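Local coordinates for galactose mutarotase related enzyme (Lactobacillus casei, PDB 3Q1N), which probably binds carbohydrates and may act as a sugar isomerase of the aldose 1-epimerase (galactose mutarotase) family, at residues I53-G64 and L260-Y271. Numbering follows the deposited sequence. Where two conformers were deposited one is given.
Sequences IGKSNQDQYRLG and LPDQAGEPTDWY. With NO3 (nitrate ion), chain C.
Two loop-rich segments far apart in the sequence meet here as a polar, water-threaded interface, where 260-271, part of the connection between strands 251-258 and 277-279, curves round the Asn57 side chain of 53-64, which ends in the strand of a small hairpin with 66-69. The principle is that side-chain amides from one segment can tie the backbone carbonyls of an irregular loop in the other. Asn57 reaches into the curve of 262-268, its ND2 giving a nearly straight bond to Gln263 O (2.9 Å), an oxygen lying in the plane of the amide, and a weak one to Glu266 O. Gln58, bent at chi2 (93°), turns NE2 onto Gly265 O at 3.0 Å and lays OE1 against CD and CG of Pro267. At the start of this curve, Asp262 OD2 takes the backbone N-H of Asn57 (2.9 Å) on its anti lone pair and also accepts from waters 3 and 4; water 3 links it to Ser56 OG and Trp270 NE1, and water 4 to Gln60 O and Thr268 N. Within the all-beta galactose mutarotase fold, a single beta bridge joins Arg62 of the hairpin to Asp269: Arg62 N donates to Thr268 O and Trp270 N to Arg62 O. Asp269 forms an Asx turn, and its OD1 receives Tyr271 N and Gly64 N from opposite faces of the carboxylate, the latter at 3.1 Å. Beside this bridge the Tyr61 ring, with CG placed between N and the carbonyl carbon (chi1 72°), stacks face-to-face on the five-membered ring of Trp270, centroids 4.0 Å apart and planes 27° from parallel, while its hydroxyl bonds to Lys104 O. Leu63 CD2 packs on Trp270 CB and Tyr271 CE2. Gly54 N and His73 ND1 hold a nitrate ion, probably from the crystallisation liquor.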
loop_
_atom_site.group_PDB
_atom_site.type_symbol
_atom_site.label_atom_id
_atom_site.label_comp_id
_atom_site.label_asym_id
_atom_site.label_seq_id
_atom_site.Cartn_x
_atom_site.Cartn_y
_atom_site.Cartn_z
ATOM N N ILE A 53 8.433 4.206 -0.080
ATOM C CA ILE A 53 7.414 3.847 0.891
ATOM C C ILE A 53 7.835 4.410 2.229
ATOM O O ILE A 53 8.970 4.258 2.661
ATOM C CB ILE A 53 7.281 2.307 0.932
ATOM C CG1 ILE A 53 6.659 1.787 -0.368
ATOM C CG2 ILE A 53 6.445 1.854 2.174
ATOM C CD1 ILE A 53 6.839 0.220 -0.508
ATOM N N GLY A 54 6.925 5.090 2.916
ATOM C CA GLY A 54 7.274 5.592 4.228
ATOM C C GLY A 54 8.217 6.769 4.206
ATOM O O GLY A 54 8.303 7.498 3.220
ATOM N N LYS A 55 8.939 6.937 5.304
ATOM C CA LYS A 55 9.807 8.091 5.481
ATOM C C LYS A 55 11.235 7.764 5.022
ATOM O O LYS A 55 11.648 6.632 5.064
ATOM C CB LYS A 55 9.846 8.563 6.952
ATOM C CG LYS A 55 8.671 9.445 7.414
ATOM C CD LYS A 55 8.934 9.951 8.843
ATOM C CE LYS A 55 7.853 10.851 9.374
ATOM N NZ LYS A 55 8.028 11.147 10.865
ATOM N N SER A 56 11.939 8.799 4.599
ATOM C CA SER A 56 13.334 8.784 4.221
ATOM C C SER A 56 14.177 9.449 5.324
ATOM O O SER A 56 13.748 10.455 5.912
ATOM C CB SER A 56 13.566 9.528 2.884
ATOM O OG SER A 56 13.063 8.796 1.800
ATOM N N ASN A 57 15.364 8.897 5.580
ATOM C CA ASN A 57 16.244 9.403 6.645
ATOM C C ASN A 57 16.556 10.879 6.348
ATOM O O ASN A 57 17.084 11.206 5.275
ATOM C CB ASN A 57 17.533 8.597 6.697
ATOM C CG ASN A 57 17.344 7.200 7.268
ATOM O OD1 ASN A 57 16.523 6.990 8.159
ATOM N ND2 ASN A 57 18.133 6.234 6.774
ATOM N N GLN A 58 16.195 11.756 7.297
ATOM C CA GLN A 58 16.415 13.210 7.163
ATOM C C GLN A 58 15.855 13.749 5.845
ATOM O O GLN A 58 16.456 14.655 5.251
ATOM C CB GLN A 58 17.894 13.549 7.289
ATOM C CG GLN A 58 18.468 13.116 8.664
ATOM C CD GLN A 58 19.076 11.733 8.615
ATOM O OE1 GLN A 58 19.978 11.512 7.809
ATOM N NE2 GLN A 58 18.592 10.787 9.473
ATOM N N ASP A 59 14.748 13.151 5.444
ATOM C CA ASP A 59 13.998 13.471 4.205
ATOM C C ASP A 59 14.896 13.587 2.987
ATOM O O ASP A 59 14.721 14.455 2.113
ATOM C CB ASP A 59 13.146 14.720 4.435
ATOM C CG ASP A 59 12.042 14.498 5.497
ATOM O OD1 ASP A 59 11.338 13.458 5.523
ATOM O OD2 ASP A 59 11.823 15.406 6.295
ATOM N N GLN A 60 15.855 12.685 2.905
ATOM C CA GLN A 60 16.792 12.660 1.773
ATOM C C GLN A 60 17.325 11.243 1.587
ATOM O O GLN A 60 17.014 10.321 2.376
ATOM C CB GLN A 60 17.948 13.665 1.988
ATOM C CG GLN A 60 18.851 13.310 3.153
ATOM C CD GLN A 60 19.802 14.454 3.556
ATOM O OE1 GLN A 60 20.980 14.428 3.218
ATOM N NE2 GLN A 60 19.299 15.412 4.302
ATOM N N TYR A 61 18.063 11.056 0.505
ATOM C CA TYR A 61 18.678 9.794 0.184
ATOM C C TYR A 61 19.832 9.991 -0.762
ATOM O O TYR A 61 20.107 11.105 -1.201
ATOM C CB TYR A 61 17.659 8.862 -0.436
ATOM C CG TYR A 61 17.239 9.220 -1.850
ATOM C CD1 TYR A 61 16.387 10.275 -2.087
ATOM C CD2 TYR A 61 17.684 8.504 -2.950
ATOM C CE1 TYR A 61 15.976 10.634 -3.385
ATOM C CE2 TYR A 61 17.272 8.845 -4.258
ATOM C CZ TYR A 61 16.434 9.907 -4.467
ATOM O OH TYR A 61 16.030 10.283 -5.741
ATOM N N ARG A 62 20.519 8.909 -1.073
ATOM C CA ARG A 62 21.638 8.958 -2.006
ATOM C C ARG A 62 21.399 8.133 -3.267
ATOM O O ARG A 62 20.707 7.090 -3.239
ATOM C CB ARG A 62 22.914 8.443 -1.349
ATOM C CG ARG A 62 23.537 9.435 -0.382
ATOM C CD ARG A 62 24.496 8.736 0.542
ATOM N NE ARG A 62 25.723 8.330 -0.149
ATOM C CZ ARG A 62 26.401 7.189 0.061
ATOM N NH1 ARG A 62 25.967 6.265 0.924
ATOM N NH2 ARG A 62 27.535 6.959 -0.609
ATOM N N LEU A 63 22.017 8.603 -4.357
ATOM C CA LEU A 63 22.248 7.781 -5.554
ATOM C C LEU A 63 23.745 7.758 -5.741
ATOM O O LEU A 63 24.331 8.723 -6.243
ATOM C CB LEU A 63 21.512 8.316 -6.787
ATOM C CG LEU A 63 20.005 8.323 -6.665
ATOM C CD1 LEU A 63 19.336 9.220 -7.724
ATOM C CD2 LEU A 63 19.467 6.854 -6.709
ATOM N N GLY A 64 24.367 6.686 -5.281
ATOM C CA GLY A 64 25.809 6.611 -5.217
ATOM C C GLY A 64 26.279 7.697 -4.278
ATOM O O GLY A 64 25.863 7.737 -3.115
ATOM N N LEU A 260 10.315 -1.008 1.361
ATOM C CA LEU A 260 10.271 -0.834 2.819
ATOM C C LEU A 260 10.671 0.571 3.191
ATOM O O LEU A 260 11.498 1.200 2.508
ATOM C CB LEU A 260 11.261 -1.784 3.474
ATOM C CG LEU A 260 11.004 -3.304 3.416
ATOM C CD1 LEU A 260 12.191 -4.083 3.876
ATOM C CD2 LEU A 260 9.748 -3.602 4.214
ATOM N N PRO A 261 10.112 1.090 4.304
ATOM C CA PRO A 261 10.640 2.353 4.823
ATOM C C PRO A 261 12.126 2.244 5.116
ATOM O O PRO A 261 12.650 1.156 5.325
ATOM C CB PRO A 261 9.885 2.521 6.156
ATOM C CG PRO A 261 8.656 1.595 6.018
ATOM C CD PRO A 261 9.101 0.479 5.186
ATOM N N ASP A 262 12.826 3.373 5.193
ATOM C CA ASP A 262 14.215 3.343 5.506
ATOM C C ASP A 262 14.493 2.736 6.890
ATOM O O ASP A 262 13.712 2.870 7.844
ATOM C CB ASP A 262 14.781 4.760 5.529
ATOM C CG ASP A 262 15.506 5.172 4.244
ATOM O OD1 ASP A 262 16.002 4.300 3.473
ATOM O OD2 ASP A 262 15.627 6.400 4.045
ATOM N N GLN A 263 15.647 2.084 6.972
ATOM C CA GLN A 263 16.261 1.743 8.256
ATOM C C GLN A 263 16.911 3.008 8.811
ATOM O O GLN A 263 17.665 3.665 8.123
ATOM C CB GLN A 263 17.317 0.647 8.089
ATOM C CG GLN A 263 18.018 0.370 9.409
ATOM C CD GLN A 263 18.866 -0.890 9.446
ATOM O OE1 GLN A 263 18.829 -1.735 8.523
ATOM N NE2 GLN A 263 19.662 -1.024 10.513
ATOM N N ALA A 264 16.609 3.331 10.072
ATOM C CA ALA A 264 17.097 4.556 10.736
ATOM C C ALA A 264 18.616 4.703 10.650
ATOM O O ALA A 264 19.370 3.749 10.764
ATOM C CB ALA A 264 16.683 4.554 12.210
ATOM N N GLY A 265 19.074 5.929 10.472
ATOM C CA GLY A 265 20.494 6.224 10.440
ATOM C C GLY A 265 20.802 7.253 9.372
ATOM O O GLY A 265 19.975 8.130 9.092
ATOM N N GLU A 266 21.929 7.082 8.685
ATOM C CA GLU A 266 22.349 8.023 7.658
ATOM C C GLU A 266 21.546 7.840 6.363
ATOM O O GLU A 266 20.915 6.794 6.154
ATOM C CB GLU A 266 23.854 7.881 7.407
ATOM C CG GLU A 266 24.219 6.546 6.779
ATOM C CD GLU A 266 25.696 6.393 6.582
ATOM O OE1 GLU A 266 26.473 6.497 7.574
ATOM O OE2 GLU A 266 26.073 6.160 5.416
ATOM N N PRO A 267 21.524 8.856 5.506
ATOM C CA PRO A 267 20.841 8.714 4.218
ATOM C C PRO A 267 21.357 7.488 3.419
ATOM O O PRO A 267 22.576 7.174 3.389
ATOM C CB PRO A 267 21.158 10.039 3.523
ATOM C CG PRO A 267 21.233 10.981 4.687
ATOM C CD PRO A 267 22.079 10.222 5.653
ATOM N N THR A 268 20.405 6.773 2.825
ATOM C CA THR A 268 20.658 5.466 2.239
ATOM C C THR A 268 20.846 5.561 0.747
ATOM O O THR A 268 20.123 6.274 0.093
ATOM C CB THR A 268 19.438 4.555 2.462
ATOM O OG1 THR A 268 19.064 4.613 3.855
ATOM C CG2 THR A 268 19.809 3.148 2.047
ATOM N N ASP A 269 21.844 4.870 0.211
ATOM C CA ASP A 269 21.959 4.721 -1.247
ATOM C C ASP A 269 20.820 3.873 -1.748
ATOM O O ASP A 269 20.650 2.693 -1.368
ATOM C CB ASP A 269 23.293 4.059 -1.554
ATOM C CG ASP A 269 23.558 3.867 -3.037
ATOM O OD1 ASP A 269 22.802 4.365 -3.886
ATOM O OD2 ASP A 269 24.581 3.183 -3.343
ATOM N N TRP A 270 19.994 4.457 -2.596
ATOM C CA TRP A 270 18.848 3.676 -3.092
ATOM C C TRP A 270 19.224 2.482 -3.958
ATOM O O TRP A 270 18.394 1.576 -4.154
ATOM C CB TRP A 270 17.872 4.555 -3.833
ATOM C CG TRP A 270 16.870 5.245 -2.946
ATOM C CD1 TRP A 270 17.007 5.493 -1.615
ATOM C CD2 TRP A 270 15.594 5.754 -3.320
ATOM N NE1 TRP A 270 15.917 6.146 -1.139
ATOM C CE2 TRP A 270 15.026 6.332 -2.170
ATOM C CE3 TRP A 270 14.877 5.789 -4.510
ATOM C CZ2 TRP A 270 13.770 6.937 -2.195
ATOM C CZ3 TRP A 270 13.658 6.383 -4.532
ATOM C CH2 TRP A 270 13.104 6.939 -3.385
ATOM N N TYR A 271 20.457 2.446 -4.429
ATOM C CA TYR A 271 20.948 1.264 -5.139
ATOM C C TYR A 271 21.236 0.070 -4.226
ATOM O O TYR A 271 21.471 -1.050 -4.725
ATOM C CB TYR A 271 22.219 1.597 -5.929
ATOM C CG TYR A 271 21.925 2.513 -7.116
ATOM C CD1 TYR A 271 21.076 2.101 -8.156
ATOM C CD2 TYR A 271 22.514 3.781 -7.227
ATOM C CE1 TYR A 271 20.783 2.953 -9.237
ATOM C CE2 TYR A 271 22.214 4.644 -8.308
ATOM C CZ TYR A 271 21.374 4.202 -9.326
ATOM O OH TYR A 271 21.126 5.045 -10.372
HETATM N N NO3 C . 3.647 4.898 3.806
HETATM O O1 NO3 C . 4.225 5.702 2.837
HETATM O O2 NO3 C . 4.091 3.633 4.105
HETATM O O3 NO3 C . 2.618 5.394 4.561
HETATM O O HOH W 1 10.862 2.723 0.236
HETATM O O HOH W 2 11.534 5.090 2.683
HETATM O O HOH W 3 14.759 6.735 1.464
HETATM O O HOH W 4 17.704 7.789 3.128
#